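Local coordinates for protein dihydropyrimidinase (Dictyostelium discoideum, PDB 2FTW) that catalyses the reversible, zinc-dependent hydrolytic ring opening of dihydropyrimidines, the second step of reductive pyrimidine degradation, at residues M311-V322 and K367-A376. Numbering follows the deposited sequence.
Sequences MDYLARGDLDCV and KLTWCQFVRA
Arg375 reaches from helix 370-384 to the carboxyl end of helix 306-316, where its NH2 donates to Leu314 O at 2.7 Å and to Asp320 O at 3.1 Å. Both acceptors lie close to the guanidinium plane, at its edge, while Gly317 CA covers one face; NH1 adds a weak bond to Leu314 O. CG stands opposite the backbone N (chi1 -170°), and bends at chi2 and chi3 then carry the guanidinium past Leu314, the two side chains running in opposite directions. Next to it Ala376 CB packs on Leu314 CD2, and Ala376 O accepts from Val322 N at 3.0 Å. Along helix 306-316, Leu368 CD2 presses on Ala315 CA at 3.5 Å, and its CD1 meets Met311 SD. Lys367 CD lies against Met311 CG, and a turn at chi4 (-84°) brings NZ a short 2.5 Å from Asp312 OD1 in a salt bridge, approached from above the carboxylate plane; NZ also bonds Gly308 O.

Further bonds shape the two helix ends. Gly317, at positive phi, closes a Schellman motif, and its N reaches Leu314 O from the face opposite Arg375 NH2. A capping box between Thr369 and Gln372 starts the other helix, and Asp320 is held by a salt bridge to Arg261. The contact thus joins helices of the amidohydrolase (beta-alpha)8-barrel whose segments here cross at 95°, and bonds Val322, three residues before the zinc ligand Asp325, to helix 370-384. With Leu314 O of the last helical turn and the loop carbonyl of Asp320 bonded to it, the Arg375 cation probably also gains from the helix dipole.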
loop_
_atom_site.group_PDB
_atom_site.type_symbol
_atom_site.label_atom_id
_atom_site.label_comp_id
_atom_site.label_asym_id
_atom_site.label_seq_id
_atom_site.Cartn_x
_atom_site.Cartn_y
_atom_site.Cartn_z
ATOM N N MET A 311 2.593 17.760 -1.178
ATOM C CA MET A 311 2.885 18.438 0.094
ATOM C C MET A 311 2.816 17.482 1.282
ATOM O O MET A 311 3.640 17.569 2.191
ATOM C CB MET A 311 1.950 19.622 0.310
ATOM C CG MET A 311 2.312 20.513 1.490
ATOM S SD MET A 311 3.892 21.355 1.289
ATOM C CE MET A 311 3.443 22.794 0.313
ATOM N N ASP A 312 1.847 16.570 1.279
ATOM C CA ASP A 312 1.813 15.470 2.265
ATOM C C ASP A 312 3.139 14.710 2.333
ATOM O O ASP A 312 3.698 14.511 3.413
ATOM C CB ASP A 312 0.694 14.469 1.926
ATOM C CG ASP A 312 -0.708 15.031 2.170
ATOM O OD1 ASP A 312 -0.843 16.072 2.853
ATOM O OD2 ASP A 312 -1.679 14.416 1.677
ATOM N N TYR A 313 3.655 14.296 1.179
ATOM C CA TYR A 313 4.935 13.569 1.140
ATOM C C TYR A 313 6.090 14.428 1.607
ATOM O O TYR A 313 7.016 13.947 2.274
ATOM C CB TYR A 313 5.225 13.095 -0.269
ATOM C CG TYR A 313 4.513 11.822 -0.644
ATOM C CD1 TYR A 313 4.752 10.652 0.060
ATOM C CD2 TYR A 313 3.625 11.774 -1.717
ATOM C CE1 TYR A 313 4.112 9.446 -0.281
ATOM C CE2 TYR A 313 2.986 10.568 -2.076
ATOM C CZ TYR A 313 3.243 9.417 -1.345
ATOM O OH TYR A 313 2.636 8.230 -1.674
ATOM N N LEU A 314 6.033 15.704 1.225
ATOM C CA LEU A 314 7.020 16.669 1.629
ATOM C C LEU A 314 7.051 16.785 3.135
ATOM O O LEU A 314 8.118 16.671 3.732
ATOM C CB LEU A 314 6.737 18.030 0.988
ATOM C CG LEU A 314 7.824 19.086 1.138
ATOM C CD1 LEU A 314 9.084 18.664 0.405
ATOM C CD2 LEU A 314 7.346 20.421 0.624
ATOM N N ALA A 315 5.885 16.999 3.744
ATOM C CA ALA A 315 5.751 17.051 5.209
ATOM C C ALA A 315 6.326 15.808 5.894
ATOM O O ALA A 315 6.951 15.914 6.935
ATOM C CB ALA A 315 4.281 17.219 5.606
ATOM N N ARG A 316 6.091 14.639 5.305
ATOM C CA ARG A 316 6.591 13.364 5.845
ATOM C C ARG A 316 8.090 13.180 5.694
ATOM O O ARG A 316 8.682 12.368 6.392
ATOM C CB ARG A 316 5.897 12.185 5.147
ATOM C CG ARG A 316 4.516 11.832 5.674
ATOM C CD ARG A 316 4.490 11.604 7.175
ATOM N NE ARG A 316 5.556 10.711 7.645
ATOM C CZ ARG A 316 6.202 10.825 8.811
ATOM N NH1 ARG A 316 5.926 11.807 9.663
ATOM N NH2 ARG A 316 7.142 9.949 9.132
ATOM N N GLY A 317 8.704 13.912 4.769
ATOM C CA GLY A 317 10.107 13.716 4.462
ATOM C C GLY A 317 10.358 12.629 3.436
ATOM O O GLY A 317 11.506 12.225 3.238
ATOM N N ASP A 318 9.292 12.169 2.774
ATOM C CA ASP A 318 9.418 11.236 1.657
ATOM C C ASP A 318 9.792 11.997 0.407
ATOM O O ASP A 318 10.283 11.407 -0.558
ATOM C CB ASP A 318 8.127 10.439 1.446
ATOM C CG ASP A 318 7.994 9.288 2.426
ATOM O OD1 ASP A 318 8.917 8.440 2.442
ATOM O OD2 ASP A 318 6.988 9.236 3.195
ATOM N N LEU A 319 9.495 13.294 0.408
ATOM C CA LEU A 319 10.110 14.262 -0.502
ATOM C C LEU A 319 10.895 15.215 0.379
ATOM O O LEU A 319 10.512 15.471 1.507
ATOM C CB LEU A 319 9.063 15.009 -1.332
ATOM C CG LEU A 319 8.328 14.162 -2.382
ATOM C CD1 LEU A 319 7.308 15.000 -3.130
ATOM C CD2 LEU A 319 9.274 13.497 -3.378
ATOM N N ASP A 320 12.019 15.707 -0.117
ATOM C CA ASP A 320 12.996 16.324 0.777
ATOM C C ASP A 320 12.959 17.832 0.753
ATOM O O ASP A 320 12.818 18.455 1.798
ATOM C CB ASP A 320 14.403 15.824 0.471
ATOM C CG ASP A 320 14.521 14.335 0.637
ATOM O OD1 ASP A 320 14.114 13.600 -0.299
ATOM O OD2 ASP A 320 14.999 13.905 1.710
ATOM N N CYS A 321 13.077 18.407 -0.436
ATOM C CA CYS A 321 13.262 19.851 -0.578
ATOM C C CYS A 321 12.651 20.382 -1.877
ATOM O O CYS A 321 12.486 19.639 -2.838
ATOM C CB CYS A 321 14.756 20.161 -0.531
ATOM S SG CYS A 321 15.740 19.065 -1.603
ATOM N N VAL A 322 12.346 21.674 -1.906
ATOM C CA VAL A 322 11.648 22.294 -3.036
ATOM C C VAL A 322 12.600 23.106 -3.915
ATOM O O VAL A 322 13.311 23.974 -3.417
ATOM C CB VAL A 322 10.538 23.244 -2.555
ATOM C CG1 VAL A 322 9.607 23.614 -3.709
ATOM C CG2 VAL A 322 9.745 22.619 -1.419
ATOM N N LYS A 367 -0.551 21.559 6.898
ATOM C CA LYS A 367 0.247 20.440 6.415
ATOM C C LYS A 367 1.670 20.489 6.931
ATOM O O LYS A 367 2.232 19.448 7.232
ATOM C CB LYS A 367 0.237 20.377 4.882
ATOM C CG LYS A 367 -0.939 19.613 4.314
ATOM C CD LYS A 367 -0.991 19.792 2.819
ATOM C CE LYS A 367 -2.318 19.377 2.225
ATOM N NZ LYS A 367 -2.335 17.926 1.992
ATOM N N LEU A 368 2.233 21.683 7.052
ATOM C CA LEU A 368 3.597 21.864 7.540
ATOM C C LEU A 368 3.621 22.776 8.748
ATOM O O LEU A 368 2.973 23.821 8.759
ATOM C CB LEU A 368 4.510 22.518 6.480
ATOM C CG LEU A 368 4.857 21.896 5.118
ATOM C CD1 LEU A 368 5.666 22.894 4.323
ATOM C CD2 LEU A 368 5.614 20.598 5.247
ATOM N N THR A 369 4.431 22.406 9.733
ATOM C CA THR A 369 4.808 23.336 10.802
ATOM C C THR A 369 5.862 24.320 10.295
ATOM O O THR A 369 6.401 24.174 9.201
ATOM C CB THR A 369 5.397 22.618 12.028
ATOM O OG1 THR A 369 6.678 22.072 11.694
ATOM C CG2 THR A 369 4.468 21.517 12.544
ATOM N N TRP A 370 6.164 25.323 11.108
ATOM C CA TRP A 370 7.214 26.294 10.792
ATOM C C TRP A 370 8.597 25.632 10.586
ATOM O O TRP A 370 9.325 25.961 9.638
ATOM C CB TRP A 370 7.328 27.321 11.920
ATOM C CG TRP A 370 6.230 28.335 11.997
ATOM C CD1 TRP A 370 5.174 28.492 11.140
ATOM C CD2 TRP A 370 6.113 29.380 12.969
ATOM N NE1 TRP A 370 4.394 29.551 11.543
ATOM C CE2 TRP A 370 4.954 30.121 12.653
ATOM C CE3 TRP A 370 6.860 29.743 14.093
ATOM C CZ2 TRP A 370 4.530 31.210 13.415
ATOM C CZ3 TRP A 370 6.439 30.831 14.853
ATOM C CH2 TRP A 370 5.283 31.547 14.508
ATOM N N CYS A 371 8.965 24.738 11.495
ATOM C CA CYS A 371 10.245 23.997 11.396
ATOM C C CYS A 371 10.327 23.097 10.150
ATOM O O CYS A 371 11.351 23.026 9.500
ATOM C CB CYS A 371 10.486 23.171 12.674
ATOM S SG CYS A 371 10.783 24.202 14.155
ATOM N N GLN A 372 9.237 22.414 9.824
ATOM C CA GLN A 372 9.199 21.593 8.610
ATOM C C GLN A 372 9.274 22.455 7.349
ATOM O O GLN A 372 9.738 21.998 6.300
ATOM C CB GLN A 372 7.950 20.718 8.571
ATOM C CG GLN A 372 7.861 19.737 9.732
ATOM C CD GLN A 372 6.569 18.952 9.758
ATOM O OE1 GLN A 372 5.506 19.452 9.383
ATOM N NE2 GLN A 372 6.656 17.702 10.214
ATOM N N PHE A 373 8.821 23.702 7.444
ATOM C CA PHE A 373 8.964 24.631 6.325
ATOM C C PHE A 373 10.425 25.024 6.089
ATOM O O PHE A 373 10.882 25.109 4.946
ATOM C CB PHE A 373 8.090 25.872 6.552
ATOM C CG PHE A 373 8.343 26.968 5.572
ATOM C CD1 PHE A 373 9.308 27.942 5.837
ATOM C CD2 PHE A 373 7.628 27.029 4.382
ATOM C CE1 PHE A 373 9.554 28.965 4.943
ATOM C CE2 PHE A 373 7.868 28.058 3.474
ATOM C CZ PHE A 373 8.833 29.034 3.767
ATOM N N VAL A 374 11.168 25.268 7.159
ATOM C CA VAL A 374 12.587 25.565 7.022
ATOM C C VAL A 374 13.359 24.358 6.454
ATOM O O VAL A 374 14.180 24.510 5.535
ATOM C CB VAL A 374 13.170 26.105 8.353
ATOM C CG1 VAL A 374 14.671 26.131 8.342
ATOM C CG2 VAL A 374 12.642 27.506 8.601
ATOM N N ARG A 375 13.061 23.162 6.959
ATOM C CA ARG A 375 13.647 21.937 6.397
ATOM C C ARG A 375 13.404 21.842 4.903
ATOM O O ARG A 375 14.332 21.668 4.138
ATOM C CB ARG A 375 13.050 20.701 7.055
ATOM C CG ARG A 375 13.764 19.422 6.711
ATOM C CD ARG A 375 12.828 18.268 6.683
ATOM N NE ARG A 375 12.262 18.092 5.353
ATOM C CZ ARG A 375 11.021 17.703 5.095
ATOM N NH1 ARG A 375 10.144 17.454 6.075
ATOM N NH2 ARG A 375 10.653 17.579 3.832
ATOM N N ALA A 376 12.135 21.944 4.509
ATOM C CA ALA A 376 11.713 21.871 3.104
ATOM C C ALA A 376 12.282 22.974 2.160
ATOM O O ALA A 376 12.366 22.760 0.942
ATOM C CB ALA A 376 10.212 21.884 3.043
#